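Local coordinates for protein phenylacetate-CoA oxygenase subunit PaaB (Ralstonia eutropha JMP134, PDB 3EGR) that probably serves as a subunit of the multicomponent oxygenase that acts on phenylacetyl-CoA in the aerobic breakdown of phenylacetate, at residues L20-C25 with S52-P57; P8-F13 with T31-A36. All coordinates share one frame; numbering follows the deposited sequence.

Both contacts are built on the same small antiparallel sheet, in which strand 9-15 lies between strands 23-29 and 52-57. Contact 1 joins the regions of the two outer strands, with a histidine stacked on a tryptophan and hydrogen-bonded to a serine. Contact 2 sets the start of helix 33-45 against the middle strand, through a tryptophan, two alanines and the backbone of the first turn. Each is partly buried and each reaches the second subunit. The chemistry differs with place. Contact 1 pairs an aromatic stack with a hydrogen bond at the edge of the imidazole, whereas contact 2 has no hydrogen bond across it. They meet where H24 bonds to E11 and V56 pairs with E11.

Contact 1 of 2, residues L20-C25 with S52-P57; sequences LEHKHC and SIWVVP
H22 meets S52 and W54 near one end of a three-stranded antiparallel sheet. Strand 9-15 lies between the two outer strands here, so the contact is made by side chains and not by backbone pairing. Just before it in the chain, E21 packs on H24 of the second subunit. H22 carries the whole contact with strand 52-57. Its CG lies anti to its carbonyl carbon (chi1 -74°), which sends the imidazole toward that strand. The ring lies flat on the five-membered ring of W54 in a face-to-face stack. The centroids are 3.7 Å apart and the planes differ by 16°. H22 CE1 lies over W54 CE2 at 3.4 Å, offset toward the rim of the indole. The two side chains cross at about a right angle although their rings are nearly parallel. H22 NE2 also passes 3.3 Å from W54 NE1, but the angle is too poor for a hydrogen bond. NE2 is instead bonded to S52 OG at 2.8 Å, with an angle of 153°. The hydroxyl lies in the plane of the imidazole, at its edge, and either partner could be the donor. A stack on one face and a bond at the edge together would limit the rotation of the ring. The indole has other neighbours. H24 of the second subunit meets it edge-to-face, and W54 and V55 pair with an antiparallel strand of that subunit, extending the sheet. A thiocyanate ion, probably from the crystallisation liquor, lies about 4 Å from the W54 side chain. Further along, K23 and C25 pair through their backbones with V14 and V12 of the middle strand. Between them, H24 starts away from strand 52-57, but its ring end comes nearer, and its NE2 hydrogen-bonds E11 OE1.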
ATOM      1  N   LEU A  20     -12.036 -20.032 -10.448  1.00 33.71           N
ATOM      2  CA  LEU A  20     -12.787 -19.658  -9.250  1.00 33.31           C
ATOM      3  C   LEU A  20     -12.080 -18.590  -8.420  1.00 32.86           C
ATOM      4  O   LEU A  20     -12.732 -17.685  -7.905  1.00 34.15           O
ATOM      5  CB  LEU A  20     -13.055 -20.892  -8.387  1.00 33.37           C
ATOM      6  CG  LEU A  20     -13.991 -21.941  -9.004  1.00 33.58           C
ATOM      7  CD1 LEU A  20     -13.880 -23.285  -8.271  1.00 33.55           C
ATOM      8  CD2 LEU A  20     -15.449 -21.456  -9.022  1.00 33.38           C
ATOM      9  N   GLU A  21     -10.759 -18.688  -8.279  1.00 30.95           N
ATOM     10  CA  GLU A  21     -10.008 -17.709  -7.495  1.00 29.97           C
ATOM     11  C   GLU A  21      -8.751 -17.177  -8.200  1.00 28.34           C
ATOM     12  O   GLU A  21      -8.259 -17.759  -9.157  1.00 27.13           O
ATOM     13  CB  GLU A  21      -9.650 -18.280  -6.116  1.00 31.71           C
ATOM     14  CG  GLU A  21      -8.555 -19.348  -6.100  1.00 34.32           C
ATOM     15  CD  GLU A  21      -9.085 -20.777  -6.147  1.00 37.42           C
ATOM     16  OE1 GLU A  21     -10.011 -21.131  -5.371  1.00 38.33           O
ATOM     17  OE2 GLU A  21      -8.550 -21.560  -6.956  1.00 39.84           O
ATOM     18  N   HIS A  22      -8.244 -16.052  -7.712  1.00 26.96           N
ATOM     19  CA  HIS A  22      -7.022 -15.465  -8.237  1.00 26.03           C
ATOM     20  C   HIS A  22      -5.818 -16.264  -7.722  1.00 26.17           C
ATOM     21  O   HIS A  22      -5.728 -16.536  -6.530  1.00 26.85           O
ATOM     22  CB  HIS A  22      -6.915 -13.987  -7.822  1.00 25.04           C
ATOM     23  CG  HIS A  22      -7.834 -13.067  -8.576  1.00 24.79           C
ATOM     24  ND1 HIS A  22      -9.162 -12.900  -8.245  1.00 24.26           N
ATOM     25  CD2 HIS A  22      -7.605 -12.246  -9.634  1.00 24.52           C
ATOM     26  CE1 HIS A  22      -9.713 -12.026  -9.074  1.00 24.51           C
ATOM     27  NE2 HIS A  22      -8.789 -11.611  -9.925  1.00 23.23           N
ATOM     28  N   LYS A  23      -4.928 -16.665  -8.630  1.00 25.80           N
ATOM     29  CA  LYS A  23      -3.706 -17.398  -8.291  1.00 26.18           C
ATOM     30  C   LYS A  23      -2.508 -16.510  -8.643  1.00 26.89           C
ATOM     31  O   LYS A  23      -2.483 -15.864  -9.698  1.00 26.76           O
ATOM     32  CB  LYS A  23      -3.597 -18.738  -9.060  1.00 26.21           C
ATOM     33  CG  LYS A  23      -4.785 -19.722  -8.895  1.00 28.27           C
ATOM     34  CD  LYS A  23      -4.603 -21.080  -9.635  1.00 27.05           C
ATOM     35  N   HIS A  24      -1.518 -16.478  -7.755  1.00 26.22           N
ATOM     36  CA  HIS A  24      -0.277 -15.758  -8.006  1.00 25.41           C
ATOM     37  C   HIS A  24       0.457 -16.426  -9.142  1.00 26.24           C
ATOM     38  O   HIS A  24       0.702 -17.629  -9.096  1.00 27.21           O
ATOM     39  CB  HIS A  24       0.605 -15.787  -6.767  1.00 24.25           C
ATOM     40  CG  HIS A  24       1.884 -15.030  -6.914  1.00 24.14           C
ATOM     41  ND1 HIS A  24       3.112 -15.588  -6.631  1.00 22.08           N
ATOM     42  CD2 HIS A  24       2.127 -13.750  -7.287  1.00 24.74           C
ATOM     43  CE1 HIS A  24       4.057 -14.687  -6.838  1.00 22.07           C
ATOM     44  NE2 HIS A  24       3.487 -13.561  -7.229  1.00 22.77           N
ATOM     45  N   CYS A  25       0.818 -15.659 -10.159  1.00 26.39           N
ATOM     46  CA  CYS A  25       1.477 -16.240 -11.325  1.00 27.04           C
ATOM     47  C   CYS A  25       2.875 -15.671 -11.609  1.00 26.13           C
ATOM     48  O   CYS A  25       3.563 -16.158 -12.494  1.00 26.23           O
ATOM     49  CB  CYS A  25       0.566 -16.118 -12.554  1.00 28.07           C
ATOM     50  SG  CYS A  25       0.218 -14.443 -13.043  1.00 32.97           S
ATOM     51  N   SER A  52      -9.519 -12.148 -15.047  1.00 22.42           N
ATOM     52  CA  SER A  52      -9.307 -11.022 -14.121  1.00 21.57           C
ATOM     53  C   SER A  52      -7.864 -10.971 -13.663  1.00 22.26           C
ATOM     54  O   SER A  52      -7.332 -11.990 -13.218  1.00 23.16           O
ATOM     55  CB  SER A  52     -10.195 -11.149 -12.889  1.00 21.85           C
ATOM     56  OG  SER A  52      -9.961 -10.099 -11.959  1.00 22.14           O
ATOM     57  N   ILE A  53      -7.251  -9.785 -13.752  1.00 20.59           N
ATOM     58  CA  ILE A  53      -5.884  -9.564 -13.277  1.00 20.21           C
ATOM     59  C   ILE A  53      -5.844  -8.615 -12.071  1.00 19.30           C
ATOM     60  O   ILE A  53      -6.443  -7.546 -12.087  1.00 18.41           O
ATOM     61  CB  ILE A  53      -4.970  -8.964 -14.398  1.00 20.90           C
ATOM     62  CG1 ILE A  53      -5.195  -9.688 -15.732  1.00 22.39           C
ATOM     63  CG2 ILE A  53      -3.483  -9.023 -13.991  1.00 18.10           C
ATOM     64  CD1 ILE A  53      -4.417  -9.076 -16.912  1.00 22.46           C
ATOM     65  N   TRP A  54      -5.122  -9.013 -11.031  1.00 20.50           N
ATOM     66  CA  TRP A  54      -4.810  -8.140  -9.896  1.00 20.26           C
ATOM     67  C   TRP A  54      -3.310  -7.900  -9.831  1.00 20.75           C
ATOM     68  O   TRP A  54      -2.521  -8.858  -9.878  1.00 21.33           O
ATOM     69  CB  TRP A  54      -5.226  -8.776  -8.572  1.00 19.50           C
ATOM     70  CG  TRP A  54      -6.688  -8.862  -8.316  1.00 19.24           C
ATOM     71  CD1 TRP A  54      -7.690  -8.360  -9.091  1.00 20.32           C
ATOM     72  CD2 TRP A  54      -7.318  -9.444  -7.168  1.00 19.16           C
ATOM     73  NE1 TRP A  54      -8.910  -8.610  -8.506  1.00 21.42           N
ATOM     74  CE2 TRP A  54      -8.710  -9.273  -7.324  1.00 19.86           C
ATOM     75  CE3 TRP A  54      -6.843 -10.097  -6.023  1.00 19.62           C
ATOM     76  CZ2 TRP A  54      -9.632  -9.739  -6.386  1.00 18.52           C
ATOM     77  CZ3 TRP A  54      -7.762 -10.555  -5.081  1.00 19.23           C
ATOM     78  CH2 TRP A  54      -9.142 -10.381  -5.277  1.00 19.39           C
ATOM     79  N   VAL A  55      -2.925  -6.630  -9.710  1.00 20.55           N
ATOM     80  CA  VAL A  55      -1.546  -6.266  -9.442  1.00 20.28           C
ATOM     81  C   VAL A  55      -1.454  -5.579  -8.083  1.00 22.66           C
ATOM     82  O   VAL A  55      -2.347  -4.822  -7.675  1.00 24.09           O
ATOM     83  CB  VAL A  55      -0.929  -5.366 -10.556  1.00 19.88           C
ATOM     84  CG1 VAL A  55      -0.843  -6.136 -11.875  1.00 18.28           C
ATOM     85  CG2 VAL A  55      -1.683  -4.029 -10.706  1.00 19.35           C
ATOM     86  N   VAL A  56      -0.352  -5.859  -7.395  1.00 24.03           N
ATOM     87  CA  VAL A  56      -0.102  -5.375  -6.042  1.00 23.77           C
ATOM     88  C   VAL A  56       1.378  -5.056  -5.916  1.00 24.05           C
ATOM     89  O   VAL A  56       2.227  -5.901  -6.243  1.00 23.37           O
ATOM     90  CB  VAL A  56      -0.426  -6.456  -5.000  1.00 23.55           C
ATOM     91  CG1 VAL A  56      -0.385  -5.872  -3.629  1.00 23.94           C
ATOM     92  CG2 VAL A  56      -1.780  -7.068  -5.297  1.00 24.17           C
ATOM     93  N   PRO A  57       1.705  -3.835  -5.461  1.00 24.21           N
ATOM     94  CA  PRO A  57       3.104  -3.574  -5.197  1.00 23.83           C
ATOM     95  C   PRO A  57       3.580  -4.520  -4.109  1.00 23.05           C
ATOM     96  O   PRO A  57       2.858  -4.722  -3.126  1.00 22.75           O
ATOM     97  CB  PRO A  57       3.119  -2.118  -4.707  1.00 24.91           C
ATOM     98  CG  PRO A  57       1.745  -1.748  -4.447  1.00 23.90           C
ATOM     99  CD  PRO A  57       0.852  -2.670  -5.179  1.00 24.18           C
TER

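Contact 2 of 2, residues P8-F13 with T31-A36; sequences PLWEVF and TDAQQA
W10 of strand 9-15 lays its indole against the first turn of helix 33-45, touching D32, A33 and A36. A helix here packs on one face of an antiparallel sheet, its start held against the middle strand. The tight part is around the indole. A36 CB sits over the five-membered ring as a CH-pi contact, 4.0 Å from the centroid and 17° off the ring normal. D32 O lies over the same face, nearer its rim. That oxygen also accepts a hydrogen bond from A36 N at 2.9 Å. The far end of the six-membered ring reaches A33, with W10 CZ3 at 3.7 Å from A33 CB. W10 CZ2 is 3.5 Å from D32 C, so backbone as well as methyl groups packs on the ring. With CG anti to the carbonyl carbon (chi1 -58°), the indole leaves the strand toward the helix. T59 of the third subunit packs on W10, and T62 of the second subunit on A33. Beyond the ring, the contact loosens toward solvent. The CB of D32 points away from the strand, while its backbone lies on the indole. As the N-cap, D32 accepts from Q35 N through OD1 at 2.9 Å. The extended side chain of Q35 reaches back to T31, and its OE1 takes bonds from T31 N, at 2.6 Å, and T31 OG1, at 2.8 Å. The first is nearly straight, whereas the hydroxyl comes from above the amide plane. No hydrogen bond crosses between the segments, and W10 NE1 hydrogen-bonds to A30 O, of the residue just before T31. Van der Waals and CH-pi contact, not hydrogen bonds, thus seems to join this helix start to the strand, while local polar bonds shape it.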
ATOM      1  N   PRO A   8       9.269  -0.049  -9.468  1.00 23.73           N
ATOM      2  CA  PRO A   8       9.135  -0.985  -8.367  1.00 23.64           C
ATOM      3  C   PRO A   8       8.561  -2.345  -8.794  1.00 23.84           C
ATOM      4  O   PRO A   8       8.054  -2.493  -9.924  1.00 22.84           O
ATOM      5  CB  PRO A   8       8.174  -0.258  -7.420  1.00 23.76           C
ATOM      6  CG  PRO A   8       7.405   0.653  -8.299  1.00 23.75           C
ATOM      7  CD  PRO A   8       8.373   1.110  -9.323  1.00 23.39           C
ATOM      8  N   LEU A   9       8.662  -3.311  -7.878  1.00 22.36           N
ATOM      9  CA  LEU A   9       8.217  -4.683  -8.098  1.00 21.44           C
ATOM     10  C   LEU A   9       6.732  -4.814  -7.772  1.00 22.30           C
ATOM     11  O   LEU A   9       6.250  -4.231  -6.798  1.00 24.87           O
ATOM     12  CB  LEU A   9       9.036  -5.655  -7.233  1.00 18.97           C
ATOM     13  CG  LEU A   9       8.798  -7.153  -7.506  1.00 18.85           C
ATOM     14  CD1 LEU A   9       9.456  -7.541  -8.866  1.00 16.54           C
ATOM     15  CD2 LEU A   9       9.312  -8.011  -6.359  1.00 11.83           C
ATOM     16  N   TRP A  10       6.017  -5.570  -8.607  1.00 22.88           N
ATOM     17  CA  TRP A  10       4.576  -5.829  -8.457  1.00 21.34           C
ATOM     18  C   TRP A  10       4.350  -7.321  -8.472  1.00 21.83           C
ATOM     19  O   TRP A  10       5.007  -8.046  -9.219  1.00 22.65           O
ATOM     20  CB  TRP A  10       3.776  -5.196  -9.603  1.00 21.53           C
ATOM     21  CG  TRP A  10       3.990  -3.706  -9.699  1.00 22.54           C
ATOM     22  CD1 TRP A  10       5.088  -3.086 -10.202  1.00 23.66           C
ATOM     23  CD2 TRP A  10       3.107  -2.663  -9.257  1.00 21.52           C
ATOM     24  NE1 TRP A  10       4.951  -1.734 -10.100  1.00 24.52           N
ATOM     25  CE2 TRP A  10       3.747  -1.444  -9.516  1.00 22.32           C
ATOM     26  CE3 TRP A  10       1.836  -2.642  -8.673  1.00 23.14           C
ATOM     27  CZ2 TRP A  10       3.166  -0.207  -9.212  1.00 21.17           C
ATOM     28  CZ3 TRP A  10       1.258  -1.398  -8.363  1.00 22.60           C
ATOM     29  CH2 TRP A  10       1.923  -0.208  -8.649  1.00 21.49           C
ATOM     30  N   GLU A  11       3.452  -7.796  -7.623  1.00 23.08           N
ATOM     31  CA  GLU A  11       3.022  -9.179  -7.712  1.00 24.33           C
ATOM     32  C   GLU A  11       1.737  -9.231  -8.527  1.00 25.14           C
ATOM     33  O   GLU A  11       0.873  -8.342  -8.418  1.00 25.03           O
ATOM     34  CB  GLU A  11       2.812  -9.784  -6.328  1.00 26.26           C
ATOM     35  CG  GLU A  11       4.055  -9.788  -5.440  1.00 25.92           C
ATOM     36  CD  GLU A  11       5.238 -10.472  -6.073  1.00 26.84           C
ATOM     37  OE1 GLU A  11       5.058 -11.419  -6.871  1.00 28.34           O
ATOM     38  OE2 GLU A  11       6.368 -10.071  -5.756  1.00 28.30           O
ATOM     39  N   VAL A  12       1.629 -10.271  -9.349  1.00 24.36           N
ATOM     40  CA  VAL A  12       0.527 -10.421 -10.279  1.00 23.78           C
ATOM     41  C   VAL A  12      -0.289 -11.658  -9.903  1.00 24.68           C
ATOM     42  O   VAL A  12       0.260 -12.751  -9.744  1.00 26.19           O
ATOM     43  CB  VAL A  12       1.071 -10.591 -11.713  1.00 22.48           C
ATOM     44  CG1 VAL A  12      -0.056 -10.826 -12.719  1.00 20.67           C
ATOM     45  CG2 VAL A  12       1.895  -9.385 -12.100  1.00 21.80           C
ATOM     46  N   PHE A  13      -1.601 -11.484  -9.791  1.00 24.95           N
ATOM     47  CA  PHE A  13      -2.522 -12.583  -9.521  1.00 23.56           C
ATOM     48  C   PHE A  13      -3.558 -12.587 -10.624  1.00 23.27           C
ATOM     49  O   PHE A  13      -4.085 -11.527 -10.963  1.00 22.46           O
ATOM     50  CB  PHE A  13      -3.227 -12.391  -8.174  1.00 23.65           C
ATOM     51  CG  PHE A  13      -2.288 -12.159  -7.018  1.00 23.99           C
ATOM     52  CD1 PHE A  13      -1.744 -10.908  -6.787  1.00 24.40           C
ATOM     53  CD2 PHE A  13      -1.952 -13.187  -6.160  1.00 24.72           C
ATOM     54  CE1 PHE A  13      -0.883 -10.692  -5.732  1.00 24.35           C
ATOM     55  CE2 PHE A  13      -1.086 -12.971  -5.105  1.00 24.81           C
ATOM     56  CZ  PHE A  13      -0.552 -11.725  -4.898  1.00 24.57           C
ATOM     57  N   THR A  31       6.256   1.086 -13.704  1.00 18.74           N
ATOM     58  CA  THR A  31       6.273   2.421 -13.099  1.00 18.61           C
ATOM     59  C   THR A  31       4.993   2.715 -12.318  1.00 19.63           C
ATOM     60  O   THR A  31       5.026   3.501 -11.417  1.00 21.15           O
ATOM     61  CB  THR A  31       6.514   3.524 -14.122  1.00 17.34           C
ATOM     62  OG1 THR A  31       5.438   3.529 -15.059  1.00 16.77           O
ATOM     63  CG2 THR A  31       7.866   3.329 -14.845  1.00 15.34           C
ATOM     64  N   ASP A  32       3.871   2.087 -12.639  1.00 21.12           N
ATOM     65  CA  ASP A  32       2.660   2.287 -11.840  1.00 20.46           C
ATOM     66  C   ASP A  32       1.673   1.155 -12.042  1.00 20.50           C
ATOM     67  O   ASP A  32       1.920   0.235 -12.851  1.00 20.94           O
ATOM     68  CB  ASP A  32       2.012   3.628 -12.174  1.00 21.61           C
ATOM     69  CG  ASP A  32       1.790   3.816 -13.642  1.00 23.59           C
ATOM     70  OD1 ASP A  32       1.159   2.961 -14.310  1.00 24.75           O
ATOM     71  OD2 ASP A  32       2.264   4.840 -14.142  1.00 27.99           O
ATOM     72  N   ALA A  33       0.556   1.215 -11.318  1.00 18.50           N
ATOM     73  CA  ALA A  33      -0.377   0.100 -11.302  1.00 19.25           C
ATOM     74  C   ALA A  33      -0.972  -0.144 -12.693  1.00 19.85           C
ATOM     75  O   ALA A  33      -1.172  -1.289 -13.103  1.00 19.98           O
ATOM     76  CB  ALA A  33      -1.470   0.309 -10.258  1.00 16.09           C
ATOM     77  N   GLN A  34      -1.214   0.924 -13.439  1.00 20.93           N
ATOM     78  CA  GLN A  34      -1.825   0.768 -14.756  1.00 20.96           C
ATOM     79  C   GLN A  34      -0.859   0.177 -15.770  1.00 20.23           C
ATOM     80  O   GLN A  34      -1.269  -0.614 -16.615  1.00 18.72           O
ATOM     81  CB  GLN A  34      -2.430   2.078 -15.234  1.00 21.35           C
ATOM     82  CG  GLN A  34      -3.657   2.486 -14.415  1.00 24.06           C
ATOM     83  CD  GLN A  34      -4.806   1.467 -14.486  1.00 27.64           C
ATOM     84  OE1 GLN A  34      -5.230   1.058 -15.573  1.00 30.25           O
ATOM     85  NE2 GLN A  34      -5.317   1.063 -13.322  1.00 29.29           N
ATOM     86  N   GLN A  35       0.418   0.530 -15.674  1.00 21.49           N
ATOM     87  CA  GLN A  35       1.423  -0.074 -16.545  1.00 22.52           C
ATOM     88  C   GLN A  35       1.644  -1.533 -16.153  1.00 22.31           C
ATOM     89  O   GLN A  35       1.851  -2.386 -17.029  1.00 23.90           O
ATOM     90  CB  GLN A  35       2.737   0.710 -16.525  1.00 23.98           C
ATOM     91  CG  GLN A  35       3.779   0.151 -17.471  1.00 25.43           C
ATOM     92  CD  GLN A  35       5.162   0.772 -17.335  1.00 27.26           C
ATOM     93  OE1 GLN A  35       5.646   1.037 -16.232  1.00 28.88           O
ATOM     94  NE2 GLN A  35       5.819   0.983 -18.472  1.00 29.06           N
ATOM     95  N   ALA A  36       1.579  -1.830 -14.857  1.00 20.97           N
ATOM     96  CA  ALA A  36       1.716  -3.213 -14.387  1.00 19.83           C
ATOM     97  C   ALA A  36       0.578  -4.089 -14.926  1.00 20.82           C
ATOM     98  O   ALA A  36       0.794  -5.205 -15.391  1.00 21.54           O
ATOM     99  CB  ALA A  36       1.758  -3.251 -12.888  1.00 18.23           C
TER